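Local coordinates for flagellar protein (PDB 3C12), which is probably required for formation of the flagellar hook, perhaps as a scaffold, this chain being its C-terminal part with Ig-like and Tudor-like domains, at residues V14-A22 / L121-S129. Sequence-based numbering, arbitrary orientation.
Sequences VLVPSAQVA and LNLTGLGTS
Ala22 lays its CB over one face of the peptide joining Gly125 to Leu126, almost directly above the carbonyl carbon, with CB 3.7 Å from Gly125 C. The second flat group is the Gln20 carbonyl. Near its plane, tilted by 15°, the Ser18 hydroxyl donates to Gln20 O, with OG 2.6 Å from that oxygen; the C=O...OG angle is 135°. Leu126 CD2 approaches Gln20 O more steeply, from above the carbonyl plane, at 3.6 Å. Leu126 CG stands anti to that residue's own carbonyl carbon (chi1 -70°), which swings the end of the side chain back toward segment 14-22 although its CB does not point there. CD2 also touches Ser18 OG, while CD1 faces Val16 CG2.

Residues 121-129 form a tight antiparallel hairpin, closed by a reciprocal pair of backbone hydrogen bonds between Leu123 and Gly127, with Thr124, Gly125 and Leu126 making the turn. Segment 14-22 bends around this tip: strand 14-17 pairs with the long strand 98-115, which also pairs with the hairpin's first strand, 118-123, whereas strand 20-22 pairs with strand 83-93. This places the turn probably near the meeting of the Tudor-like and Ig-like parts, and Lys84 of strand 83-93 donates from NZ to Leu126 O.

Further along the hairpin the contact is aliphatic. Leu123 forks between two valines: CD1 meets Val16 tip to tip, 4.0 Å from Val16 CG2, and CD2 lies 3.7 Å from Val14 CG2, the Val14 and Leu123 side chains crossing at about a right angle. Val16 is shared as well, because its other methyl, CG1, sits 4.0 Å from Ser129 OG. Val134 flanks this apolar cluster, touching Val14 and Leu121.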
ATOM      1  N   VAL A  14     -15.361   0.673  -2.475  1.00 57.58           N
ATOM      2  CA  VAL A  14     -14.464  -0.252  -1.813  1.00 55.96           C
ATOM      3  C   VAL A  14     -13.180   0.435  -1.404  1.00 55.68           C
ATOM      4  O   VAL A  14     -12.842   1.514  -1.896  1.00 53.46           O
ATOM      5  CB  VAL A  14     -14.104  -1.448  -2.728  1.00 56.09           C
ATOM      6  CG1 VAL A  14     -15.348  -2.253  -3.044  1.00 56.39           C
ATOM      7  CG2 VAL A  14     -13.448  -0.948  -4.010  1.00 54.36           C
ATOM      8  N   LEU A  15     -12.475  -0.200  -0.480  1.00 54.99           N
ATOM      9  CA  LEU A  15     -11.210   0.308  -0.005  1.00 53.29           C
ATOM     10  C   LEU A  15     -10.161  -0.684  -0.434  1.00 51.08           C
ATOM     11  O   LEU A  15     -10.191  -1.844  -0.039  1.00 51.01           O
ATOM     12  CB  LEU A  15     -11.213   0.448   1.518  1.00 56.12           C
ATOM     13  CG  LEU A  15     -11.653   1.806   2.069  1.00 58.97           C
ATOM     14  CD1 LEU A  15     -13.014   2.177   1.520  1.00 60.17           C
ATOM     15  CD2 LEU A  15     -11.686   1.745   3.579  1.00 59.78           C
ATOM     16  N   VAL A  16      -9.242  -0.221  -1.264  1.00 49.82           N
ATOM     17  CA  VAL A  16      -8.173  -1.064  -1.752  1.00 48.89           C
ATOM     18  C   VAL A  16      -6.834  -0.378  -1.541  1.00 48.41           C
ATOM     19  O   VAL A  16      -6.743   0.848  -1.542  1.00 46.81           O
ATOM     20  CB  VAL A  16      -8.349  -1.363  -3.254  1.00 48.93           C
ATOM     21  CG1 VAL A  16      -9.603  -2.179  -3.474  1.00 49.02           C
ATOM     22  CG2 VAL A  16      -8.433  -0.063  -4.032  1.00 48.94           C
ATOM     23  N   PRO A  17      -5.780  -1.169  -1.328  1.00 48.42           N
ATOM     24  CA  PRO A  17      -4.435  -0.636  -1.119  1.00 47.74           C
ATOM     25  C   PRO A  17      -3.981   0.035  -2.407  1.00 47.54           C
ATOM     26  O   PRO A  17      -3.909  -0.611  -3.448  1.00 47.31           O
ATOM     27  CB  PRO A  17      -3.615  -1.883  -0.810  1.00 47.91           C
ATOM     28  CG  PRO A  17      -4.609  -2.793  -0.186  1.00 49.77           C
ATOM     29  CD  PRO A  17      -5.812  -2.615  -1.066  1.00 47.80           C
ATOM     30  N   SER A  18      -3.681   1.328  -2.343  1.00 46.23           N
ATOM     31  CA  SER A  18      -3.247   2.048  -3.531  1.00 45.13           C
ATOM     32  C   SER A  18      -2.183   3.075  -3.191  1.00 44.90           C
ATOM     33  O   SER A  18      -2.280   3.759  -2.181  1.00 45.13           O
ATOM     34  CB  SER A  18      -4.448   2.738  -4.190  1.00 44.53           C
ATOM     35  OG  SER A  18      -4.089   3.345  -5.412  1.00 44.46           O
ATOM     36  N   ALA A  19      -1.160   3.167  -4.030  1.00 45.23           N
ATOM     37  CA  ALA A  19      -0.087   4.125  -3.815  1.00 44.62           C
ATOM     38  C   ALA A  19      -0.475   5.449  -4.447  1.00 44.96           C
ATOM     39  O   ALA A  19       0.219   6.445  -4.289  1.00 46.11           O
ATOM     40  CB  ALA A  19       1.204   3.617  -4.426  1.00 43.36           C
ATOM     41  N   GLN A  20      -1.587   5.460  -5.170  1.00 44.64           N
ATOM     42  CA  GLN A  20      -2.052   6.681  -5.806  1.00 46.18           C
ATOM     43  C   GLN A  20      -3.554   6.860  -5.671  1.00 44.83           C
ATOM     44  O   GLN A  20      -4.276   5.925  -5.346  1.00 42.05           O
ATOM     45  CB  GLN A  20      -1.625   6.720  -7.285  1.00 48.20           C
ATOM     46  CG  GLN A  20      -1.863   5.449  -8.088  1.00 53.40           C
ATOM     47  CD  GLN A  20      -1.282   5.520  -9.499  1.00 56.15           C
ATOM     48  OE1 GLN A  20      -0.110   5.841  -9.683  1.00 56.78           O
ATOM     49  NE2 GLN A  20      -2.100   5.207 -10.495  1.00 57.95           N
ATOM     50  N   VAL A  21      -4.011   8.085  -5.891  1.00 45.02           N
ATOM     51  CA  VAL A  21      -5.428   8.418  -5.813  1.00 46.06           C
ATOM     52  C   VAL A  21      -5.802   9.075  -7.133  1.00 46.64           C
ATOM     53  O   VAL A  21      -4.934   9.495  -7.884  1.00 46.30           O
ATOM     54  CB  VAL A  21      -5.712   9.407  -4.664  1.00 46.09           C
ATOM     55  CG1 VAL A  21      -5.261   8.815  -3.344  1.00 46.29           C
ATOM     56  CG2 VAL A  21      -4.993  10.710  -4.916  1.00 45.90           C
ATOM     57  N   ALA A  22      -7.087   9.168  -7.430  1.00 48.16           N
ATOM     58  CA  ALA A  22      -7.477   9.779  -8.689  1.00 51.33           C
ATOM     59  C   ALA A  22      -8.596  10.796  -8.535  1.00 53.83           C
ATOM     60  O   ALA A  22      -9.425  10.696  -7.626  1.00 53.94           O
ATOM     61  CB  ALA A  22      -7.886   8.701  -9.681  1.00 50.26           C
ATOM     62  N   LEU A 121     -12.467  -6.037 -10.562  1.00 58.55           N
ATOM     63  CA  LEU A 121     -13.318  -4.882 -10.326  1.00 56.35           C
ATOM     64  C   LEU A 121     -12.764  -3.745 -11.152  1.00 55.05           C
ATOM     65  O   LEU A 121     -11.548  -3.552 -11.231  1.00 53.67           O
ATOM     66  CB  LEU A 121     -13.301  -4.464  -8.858  1.00 56.44           C
ATOM     67  CG  LEU A 121     -13.391  -5.539  -7.787  1.00 57.21           C
ATOM     68  CD1 LEU A 121     -13.761  -4.875  -6.470  1.00 57.66           C
ATOM     69  CD2 LEU A 121     -14.435  -6.570  -8.168  1.00 58.14           C
ATOM     70  N   ASN A 122     -13.665  -2.996 -11.768  1.00 53.72           N
ATOM     71  CA  ASN A 122     -13.276  -1.862 -12.582  1.00 52.15           C
ATOM     72  C   ASN A 122     -13.583  -0.652 -11.732  1.00 50.81           C
ATOM     73  O   ASN A 122     -14.728  -0.202 -11.640  1.00 49.34           O
ATOM     74  CB  ASN A 122     -14.069  -1.876 -13.885  1.00 51.31           C
ATOM     75  CG  ASN A 122     -13.956  -3.210 -14.592  1.00 51.29           C
ATOM     76  OD1 ASN A 122     -12.851  -3.691 -14.856  1.00 50.47           O
ATOM     77  ND2 ASN A 122     -15.099  -3.831 -14.883  1.00 51.48           N
ATOM     78  N   LEU A 123     -12.534  -0.166 -11.079  1.00 50.17           N
ATOM     79  CA  LEU A 123     -12.620   0.969 -10.178  1.00 49.60           C
ATOM     80  C   LEU A 123     -12.528   2.285 -10.924  1.00 50.00           C
ATOM     81  O   LEU A 123     -11.582   2.526 -11.674  1.00 49.56           O
ATOM     82  CB  LEU A 123     -11.512   0.859  -9.142  1.00 48.93           C
ATOM     83  CG  LEU A 123     -11.471  -0.509  -8.463  1.00 49.86           C
ATOM     84  CD1 LEU A 123     -10.268  -0.566  -7.553  1.00 50.19           C
ATOM     85  CD2 LEU A 123     -12.761  -0.763  -7.678  1.00 47.92           C
ATOM     86  N   THR A 124     -13.528   3.132 -10.711  1.00 50.25           N
ATOM     87  CA  THR A 124     -13.596   4.425 -11.363  1.00 51.87           C
ATOM     88  C   THR A 124     -12.424   5.309 -10.971  1.00 52.08           C
ATOM     89  O   THR A 124     -12.213   5.591  -9.789  1.00 52.23           O
ATOM     90  CB  THR A 124     -14.896   5.139 -11.011  1.00 53.37           C
ATOM     91  OG1 THR A 124     -15.995   4.236 -11.196  1.00 55.64           O
ATOM     92  CG2 THR A 124     -15.088   6.357 -11.902  1.00 52.63           C
ATOM     93  N   GLY A 125     -11.669   5.734 -11.981  1.00 51.98           N
ATOM     94  CA  GLY A 125     -10.513   6.576 -11.765  1.00 52.22           C
ATOM     95  C   GLY A 125      -9.213   5.808 -11.585  1.00 52.90           C
ATOM     96  O   GLY A 125      -8.223   6.066 -12.281  1.00 52.24           O
ATOM     97  N   LEU A 126      -9.214   4.860 -10.648  1.00 53.92           N
ATOM     98  CA  LEU A 126      -8.029   4.069 -10.348  1.00 53.75           C
ATOM     99  C   LEU A 126      -7.710   3.064 -11.419  1.00 54.63           C
ATOM    100  O   LEU A 126      -6.571   2.961 -11.855  1.00 56.38           O
ATOM    101  CB  LEU A 126      -8.197   3.337  -9.023  1.00 52.34           C
ATOM    102  CG  LEU A 126      -8.168   4.231  -7.791  1.00 52.18           C
ATOM    103  CD1 LEU A 126      -8.454   3.413  -6.552  1.00 51.82           C
ATOM    104  CD2 LEU A 126      -6.811   4.897  -7.691  1.00 51.37           C
ATOM    105  N   GLY A 127      -8.714   2.310 -11.837  1.00 54.71           N
ATOM    106  CA  GLY A 127      -8.480   1.309 -12.851  1.00 54.13           C
ATOM    107  C   GLY A 127      -8.940  -0.078 -12.446  1.00 54.00           C
ATOM    108  O   GLY A 127     -10.064  -0.279 -11.977  1.00 54.59           O
ATOM    109  N   THR A 128      -8.061  -1.049 -12.614  1.00 53.40           N
ATOM    110  CA  THR A 128      -8.412  -2.417 -12.301  1.00 53.59           C
ATOM    111  C   THR A 128      -7.944  -2.917 -10.958  1.00 53.38           C
ATOM    112  O   THR A 128      -6.927  -2.476 -10.422  1.00 54.09           O
ATOM    113  CB  THR A 128      -7.888  -3.373 -13.393  1.00 54.00           C
ATOM    114  OG1 THR A 128      -9.004  -3.871 -14.145  1.00 54.84           O
ATOM    115  CG2 THR A 128      -7.073  -4.539 -12.778  1.00 53.80           C
ATOM    116  N   SER A 129      -8.701  -3.860 -10.420  1.00 52.88           N
ATOM    117  CA  SER A 129      -8.353  -4.445  -9.156  1.00 52.75           C
ATOM    118  C   SER A 129      -8.928  -5.827  -9.008  1.00 52.06           C
ATOM    119  O   SER A 129     -10.117  -6.040  -9.200  1.00 50.36           O
ATOM    120  CB  SER A 129      -8.848  -3.584  -8.000  1.00 53.37           C
ATOM    121  OG  SER A 129      -8.534  -4.219  -6.769  1.00 55.05           O
TER